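Local coordinates for adhesion and penetration protein autotransporter (Haemophilus influenzae, PDB 3SYJ) that promotes adherence to and invasion of host cells, self-associates between bacteria to drive aggregation, and is probably a secreted serine protease, at residues Ile98-Asn103 and Glu315-His320; His73-Thr78 and Asp325-Tyr330. All coordinates share one frame; numbering follows the deposited sequence.

Contact 1 of 2, residues Ile98-Asn103 and Glu315-His320; sequences IVKRNN and EKDKVH
Asp-317 docks onto Lys-100 and Arg-101 in a polar, salt-bridged contact that joins the end of strand 96-100, in the peptidase S6 part of the passenger, to the chain just after strand 315-316 in a long excursion of the stalk. The carboxylate is gripped from both its oxygens. OD1 takes the ammonium of Lys-100 on its syn lone pair, NZ to OD1 2.8 Å, in a salt bridge. The same oxygen also accepts the backbone N of Lys-318 on the anti side, out of the carboxylate plane, at 2.7 Å from N to OD1. The lysine runs across the aspartate at about a right angle; the bend at chi2 (64°) folds its tail back so that CD lies 3.5 Å from Asp-317 OD2. That second oxygen receives the backbone N of Arg-101, N to OD2 2.9 Å, nearly in line with its C-O bond. The guanidinium of Arg-101 stays clear of the carboxylate and gives NE to the carbonyl of Ile-329 instead.

Further along, the amide of Asn-103 reaches the Lys-318 carbonyl, ND2 to O 3.0 Å, with the acceptor close to the amide plane and an N-H...O angle of 166°. Because ND2 also meets Asn-328 OD1 and Asn-103 OD1 accepts from His-117 ND1, the rotation of this amide is fixed. The imidazole of His-320 brings CD2 to 3.3 Å from Asn-103 O, approaching obliquely.

Lys-318 NZ sits 3.9 Å from Lys-100 NZ, so two ammonium groups share the neighbourhood of one carboxylate. With a salt bridge and two backbone N-H groups on it, Asp-317 is probably held ionised, its charge partly offsetting the lysine pair.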
loop_
_atom_site.group_PDB
_atom_site.type_symbol
_atom_site.label_atom_id
_atom_site.label_comp_id
_atom_site.label_asym_id
_atom_site.label_seq_id
_atom_site.Cartn_x
_atom_site.Cartn_y
_atom_site.Cartn_z
ATOM N N ILE A 98 -21.104 46.148 -50.340
ATOM C CA ILE A 98 -22.353 46.894 -50.366
ATOM C C ILE A 98 -22.978 46.812 -51.763
ATOM O O ILE A 98 -22.329 47.141 -52.757
ATOM C CB ILE A 98 -22.109 48.379 -49.994
ATOM C CG1 ILE A 98 -21.772 48.509 -48.501
ATOM C CG2 ILE A 98 -23.313 49.243 -50.362
ATOM C CD1 ILE A 98 -21.202 49.866 -48.107
ATOM N N VAL A 99 -24.232 46.372 -51.834
ATOM C CA VAL A 99 -24.931 46.245 -53.109
ATOM C C VAL A 99 -26.042 47.278 -53.213
ATOM O O VAL A 99 -26.595 47.504 -54.283
ATOM C CB VAL A 99 -25.529 44.832 -53.291
ATOM C CG1 VAL A 99 -24.429 43.785 -53.194
ATOM C CG2 VAL A 99 -26.611 44.562 -52.254
ATOM N N LYS A 100 -26.365 47.902 -52.089
ATOM C CA LYS A 100 -27.394 48.926 -52.046
ATOM C C LYS A 100 -27.187 49.740 -50.775
ATOM O O LYS A 100 -27.145 49.178 -49.680
ATOM C CB LYS A 100 -28.771 48.273 -52.054
ATOM C CG LYS A 100 -29.928 49.242 -52.037
ATOM C CD LYS A 100 -29.943 50.083 -53.296
ATOM C CE LYS A 100 -31.260 50.819 -53.426
ATOM N NZ LYS A 100 -31.196 51.905 -54.434
ATOM N N ARG A 101 -27.048 51.058 -50.924
ATOM C CA ARG A 101 -26.713 51.942 -49.804
ATOM C C ARG A 101 -27.911 52.269 -48.925
ATOM O O ARG A 101 -27.768 52.465 -47.720
ATOM C CB ARG A 101 -26.091 53.246 -50.311
ATOM C CG ARG A 101 -24.911 53.042 -51.238
ATOM C CD ARG A 101 -23.948 54.212 -51.185
ATOM N NE ARG A 101 -22.583 53.723 -51.316
ATOM C CZ ARG A 101 -21.644 53.842 -50.383
ATOM N NH1 ARG A 101 -21.888 54.470 -49.242
ATOM N NH2 ARG A 101 -20.443 53.353 -50.609
ATOM N N ASN A 102 -29.087 52.327 -49.536
ATOM C CA ASN A 102 -30.300 52.731 -48.842
ATOM C C ASN A 102 -30.103 54.038 -48.081
ATOM O O ASN A 102 -30.302 54.104 -46.871
ATOM C CB ASN A 102 -30.798 51.624 -47.911
ATOM C CG ASN A 102 -31.228 50.372 -48.670
ATOM O OD1 ASN A 102 -32.005 50.446 -49.619
ATOM N ND2 ASN A 102 -30.723 49.220 -48.251
ATOM N N ASN A 103 -29.708 55.075 -48.812
ATOM C CA ASN A 103 -29.632 56.419 -48.260
ATOM C C ASN A 103 -31.031 56.926 -47.925
ATOM O O ASN A 103 -31.922 56.942 -48.771
ATOM C CB ASN A 103 -28.925 57.373 -49.229
ATOM C CG ASN A 103 -27.455 57.027 -49.427
ATOM O OD1 ASN A 103 -26.783 56.568 -48.506
ATOM N ND2 ASN A 103 -26.951 57.250 -50.634
ATOM N N GLU A 315 -22.794 50.980 -59.898
ATOM C CA GLU A 315 -23.499 52.166 -60.348
ATOM C C GLU A 315 -23.655 53.149 -59.196
ATOM O O GLU A 315 -23.482 52.786 -58.031
ATOM C CB GLU A 315 -24.865 51.791 -60.920
ATOM C CG GLU A 315 -25.449 52.830 -61.863
ATOM C CD GLU A 315 -26.714 52.346 -62.549
ATOM O OE1 GLU A 315 -26.621 51.884 -63.705
ATOM O OE2 GLU A 315 -27.796 52.416 -61.930
ATOM N N LYS A 316 -23.983 54.393 -59.523
ATOM C CA LYS A 316 -24.186 55.411 -58.507
ATOM C C LYS A 316 -25.596 55.327 -57.940
ATOM O O LYS A 316 -26.578 55.419 -58.669
ATOM C CB LYS A 316 -23.918 56.803 -59.082
ATOM C CG LYS A 316 -24.086 57.939 -58.084
ATOM C CD LYS A 316 -23.514 59.238 -58.641
ATOM C CE LYS A 316 -23.892 60.439 -57.778
ATOM N NZ LYS A 316 -23.341 61.708 -58.337
ATOM N N ASP A 317 -25.684 55.160 -56.627
ATOM C CA ASP A 317 -26.958 54.995 -55.949
ATOM C C ASP A 317 -27.671 56.336 -55.804
ATOM O O ASP A 317 -27.109 57.387 -56.114
ATOM C CB ASP A 317 -26.722 54.372 -54.575
ATOM C CG ASP A 317 -27.867 53.504 -54.112
ATOM O OD1 ASP A 317 -28.989 53.638 -54.646
ATOM O OD2 ASP A 317 -27.640 52.684 -53.201
ATOM N N LYS A 318 -28.911 56.287 -55.332
ATOM C CA LYS A 318 -29.710 57.484 -55.135
ATOM C C LYS A 318 -29.031 58.412 -54.139
ATOM O O LYS A 318 -28.586 57.974 -53.079
ATOM C CB LYS A 318 -31.114 57.119 -54.632
ATOM C CG LYS A 318 -32.043 56.532 -55.699
ATOM C CD LYS A 318 -33.358 55.976 -55.106
ATOM C CE LYS A 318 -33.184 54.579 -54.467
ATOM N NZ LYS A 318 -34.469 53.945 -54.014
ATOM N N VAL A 319 -28.947 59.693 -54.489
ATOM C CA VAL A 319 -28.476 60.722 -53.572
ATOM C C VAL A 319 -29.612 61.692 -53.257
ATOM O O VAL A 319 -30.126 62.360 -54.154
ATOM C CB VAL A 319 -27.300 61.503 -54.172
ATOM C CG1 VAL A 319 -26.786 62.526 -53.174
ATOM C CG2 VAL A 319 -26.190 60.548 -54.592
ATOM N N HIS A 320 -30.001 61.773 -51.989
ATOM C CA HIS A 320 -31.152 62.587 -51.590
ATOM C C HIS A 320 -30.780 63.957 -51.021
ATOM O O HIS A 320 -31.629 64.837 -50.892
ATOM C CB HIS A 320 -32.013 61.827 -50.582
ATOM C CG HIS A 320 -32.566 60.548 -51.120
ATOM N ND1 HIS A 320 -33.742 60.490 -51.835
ATOM C CD2 HIS A 320 -32.095 59.279 -51.064
ATOM C CE1 HIS A 320 -33.975 59.241 -52.190
ATOM N NE2 HIS A 320 -32.991 58.486 -51.735
#

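Contact 2 of 2, residues His73-Thr78 and Asp325-Tyr330; sequences HNVGYT and DGPNIY
The amide of Asn-328 rests obliquely against the isopropyl group of Val-75, its ND2 3.7 Å from Val-75 CG1, while the ring of Tyr-77 has Asn-74 O at its edge, in plane, and Ile-98 packed against it. The 73-78 loop belongs to the chymotrypsin-like protease fold of clan PA. His-73 opens the segment, its ND1 bonded to Asp-115 and its side chain touching Ser-218, consistent with a Ser-His-Asp triad. Asn-74 then centres an inverse gamma turn, and Val-75 comes out facing the 325-330 segment.

One backbone bond crosses the contact: Asn-328 N gives to Val-75 O at 3.0 Å. The amide of Asn-328 is held from both ends: ND2 reaches back to Gly-326 O (2.9 Å), standing well above that carbonyl's plane, with a weak second bond to Tyr-324 O, and OD1 accepts from Asn-103. Val-75 CG2 packs beside the chain where there is no side chain, 4.0 Å from Gly-326 CA, and meets the proline ring at Pro-327 CD, 4.1 Å away. Gly-326 N is in turn tied to Asp-325 OD1, which also pairs with Lys-316.

At the far end, a chi1 of 55° sets Thr-78 CG2 beside its own backbone N and facing Ile-329, 4.0 Å from that residue's CB and 4.1 Å from its CD1.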
loop_
_atom_site.group_PDB
_atom_site.type_symbol
_atom_site.label_atom_id
_atom_site.label_comp_id
_atom_site.label_asym_id
_atom_site.label_seq_id
_atom_site.Cartn_x
_atom_site.Cartn_y
_atom_site.Cartn_z
ATOM N N HIS A 73 -23.294 60.400 -45.476
ATOM C CA HIS A 73 -22.182 61.200 -45.977
ATOM C C HIS A 73 -20.887 60.399 -46.089
ATOM O O HIS A 73 -19.920 60.847 -46.701
ATOM C CB HIS A 73 -22.023 62.542 -45.224
ATOM C CG HIS A 73 -21.210 62.469 -43.966
ATOM N ND1 HIS A 73 -21.762 62.648 -42.714
ATOM C CD2 HIS A 73 -19.881 62.294 -43.768
ATOM C CE1 HIS A 73 -20.813 62.562 -41.799
ATOM N NE2 HIS A 73 -19.663 62.341 -42.411
ATOM N N ASN A 74 -20.877 59.199 -45.521
ATOM C CA ASN A 74 -19.792 58.266 -45.788
ATOM C C ASN A 74 -20.011 57.695 -47.177
ATOM O O ASN A 74 -20.518 56.578 -47.330
ATOM C CB ASN A 74 -19.760 57.142 -44.753
ATOM C CG ASN A 74 -19.142 57.578 -43.438
ATOM O OD1 ASN A 74 -18.326 58.496 -43.398
ATOM N ND2 ASN A 74 -19.523 56.914 -42.355
ATOM N N VAL A 75 -19.627 58.470 -48.187
ATOM C CA VAL A 75 -20.015 58.192 -49.564
ATOM C C VAL A 75 -18.990 57.376 -50.338
ATOM O O VAL A 75 -19.221 57.035 -51.494
ATOM C CB VAL A 75 -20.276 59.508 -50.344
ATOM C CG1 VAL A 75 -21.426 60.271 -49.727
ATOM C CG2 VAL A 75 -19.016 60.360 -50.376
ATOM N N GLY A 76 -17.870 57.052 -49.703
ATOM C CA GLY A 76 -16.774 56.401 -50.402
ATOM C C GLY A 76 -16.599 54.895 -50.240
ATOM O O GLY A 76 -16.203 54.213 -51.193
ATOM N N TYR A 77 -16.871 54.366 -49.050
ATOM C CA TYR A 77 -16.585 52.955 -48.785
ATOM C C TYR A 77 -17.563 52.060 -49.532
ATOM O O TYR A 77 -18.718 52.409 -49.691
ATOM C CB TYR A 77 -16.569 52.649 -47.280
ATOM C CG TYR A 77 -17.919 52.550 -46.611
ATOM C CD1 TYR A 77 -18.264 51.419 -45.872
ATOM C CD2 TYR A 77 -18.842 53.592 -46.682
ATOM C CE1 TYR A 77 -19.495 51.322 -45.236
ATOM C CE2 TYR A 77 -20.079 53.505 -46.047
ATOM C CZ TYR A 77 -20.402 52.364 -45.327
ATOM O OH TYR A 77 -21.627 52.251 -44.696
ATOM N N THR A 78 -17.089 50.913 -50.000
ATOM C CA THR A 78 -17.916 50.027 -50.817
ATOM C C THR A 78 -18.044 48.636 -50.210
ATOM O O THR A 78 -18.702 47.769 -50.775
ATOM C CB THR A 78 -17.324 49.877 -52.223
ATOM O OG1 THR A 78 -15.964 49.436 -52.114
ATOM C CG2 THR A 78 -17.352 51.202 -52.943
ATOM N N ASP A 325 -23.302 64.097 -51.733
ATOM C CA ASP A 325 -23.001 63.601 -53.062
ATOM C C ASP A 325 -21.602 63.000 -53.029
ATOM O O ASP A 325 -20.854 63.211 -52.079
ATOM C CB ASP A 325 -23.106 64.722 -54.097
ATOM C CG ASP A 325 -23.246 64.194 -55.514
ATOM O OD1 ASP A 325 -23.138 62.967 -55.695
ATOM O OD2 ASP A 325 -23.465 65.000 -56.445
ATOM N N GLY A 326 -21.261 62.237 -54.060
ATOM C CA GLY A 326 -19.999 61.526 -54.105
ATOM C C GLY A 326 -20.202 60.211 -54.835
ATOM O O GLY A 326 -21.305 59.933 -55.309
ATOM N N PRO A 327 -19.222 59.315 -54.833
ATOM C CA PRO A 327 -19.335 58.039 -55.530
ATOM C C PRO A 327 -20.573 57.184 -55.218
ATOM O O PRO A 327 -21.223 56.752 -56.121
ATOM C CB PRO A 327 -18.056 57.337 -55.154
ATOM C CG PRO A 327 -17.173 58.375 -54.818
ATOM C CD PRO A 327 -17.934 59.418 -54.174
ATOM N N ASN A 328 -20.924 56.995 -53.964
ATOM C CA ASN A 328 -22.184 56.332 -53.641
ATOM C C ASN A 328 -22.448 55.021 -54.392
ATOM O O ASN A 328 -23.526 54.753 -54.840
ATOM C CB ASN A 328 -23.343 57.264 -53.848
ATOM C CG ASN A 328 -23.462 58.258 -52.779
ATOM O OD1 ASN A 328 -23.986 57.971 -51.752
ATOM N ND2 ASN A 328 -23.000 59.456 -53.026
ATOM N N ILE A 329 -21.421 54.229 -54.501
ATOM C CA ILE A 329 -21.454 53.062 -55.310
ATOM C C ILE A 329 -22.379 51.978 -54.780
ATOM O O ILE A 329 -22.345 51.659 -53.631
ATOM C CB ILE A 329 -20.072 52.542 -55.497
ATOM C CG1 ILE A 329 -19.328 53.448 -56.468
ATOM C CG2 ILE A 329 -20.128 51.159 -55.978
ATOM C CD1 ILE A 329 -17.895 53.459 -56.283
ATOM N N TYR A 330 -23.209 51.424 -55.644
ATOM C CA TYR A 330 -23.961 50.214 -55.322
ATOM C C TYR A 330 -23.948 49.201 -56.459
ATOM O O TYR A 330 -23.294 49.423 -57.446
ATOM C CB TYR A 330 -25.363 50.541 -54.838
ATOM C CG TYR A 330 -26.360 50.736 -55.899
ATOM C CD1 TYR A 330 -27.503 49.991 -55.941
ATOM C CD2 TYR A 330 -26.177 51.679 -56.875
ATOM C CE1 TYR A 330 -28.410 50.189 -56.915
ATOM C CE2 TYR A 330 -27.066 51.861 -57.828
ATOM C CZ TYR A 330 -28.184 51.120 -57.854
ATOM O OH TYR A 330 -29.080 51.333 -58.812
#

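In the fold
From the N terminus, the chain passes 73-78 first and returns to 98-103, where Thr-78 and Ile-98 share a backbone hydrogen bond. It then finishes the protease, enters the beta-helix stalk, and throws out an excursion after strand 301-308. On the way out, 315-320 closes contact 1 onto 98-103; on the way back, 325-330 closes contact 2 onto 73-78, so the smaller loop of contact 1 sits wholly within the larger one. The two arms are themselves a short antiparallel pair, bonded through Glu-315 with Tyr-330 and Asp-317 with Asn-328. Together the contacts fasten both arms to the protease, one at the end of strand 96-100 and the turn after it, the other at the 73-78 loop.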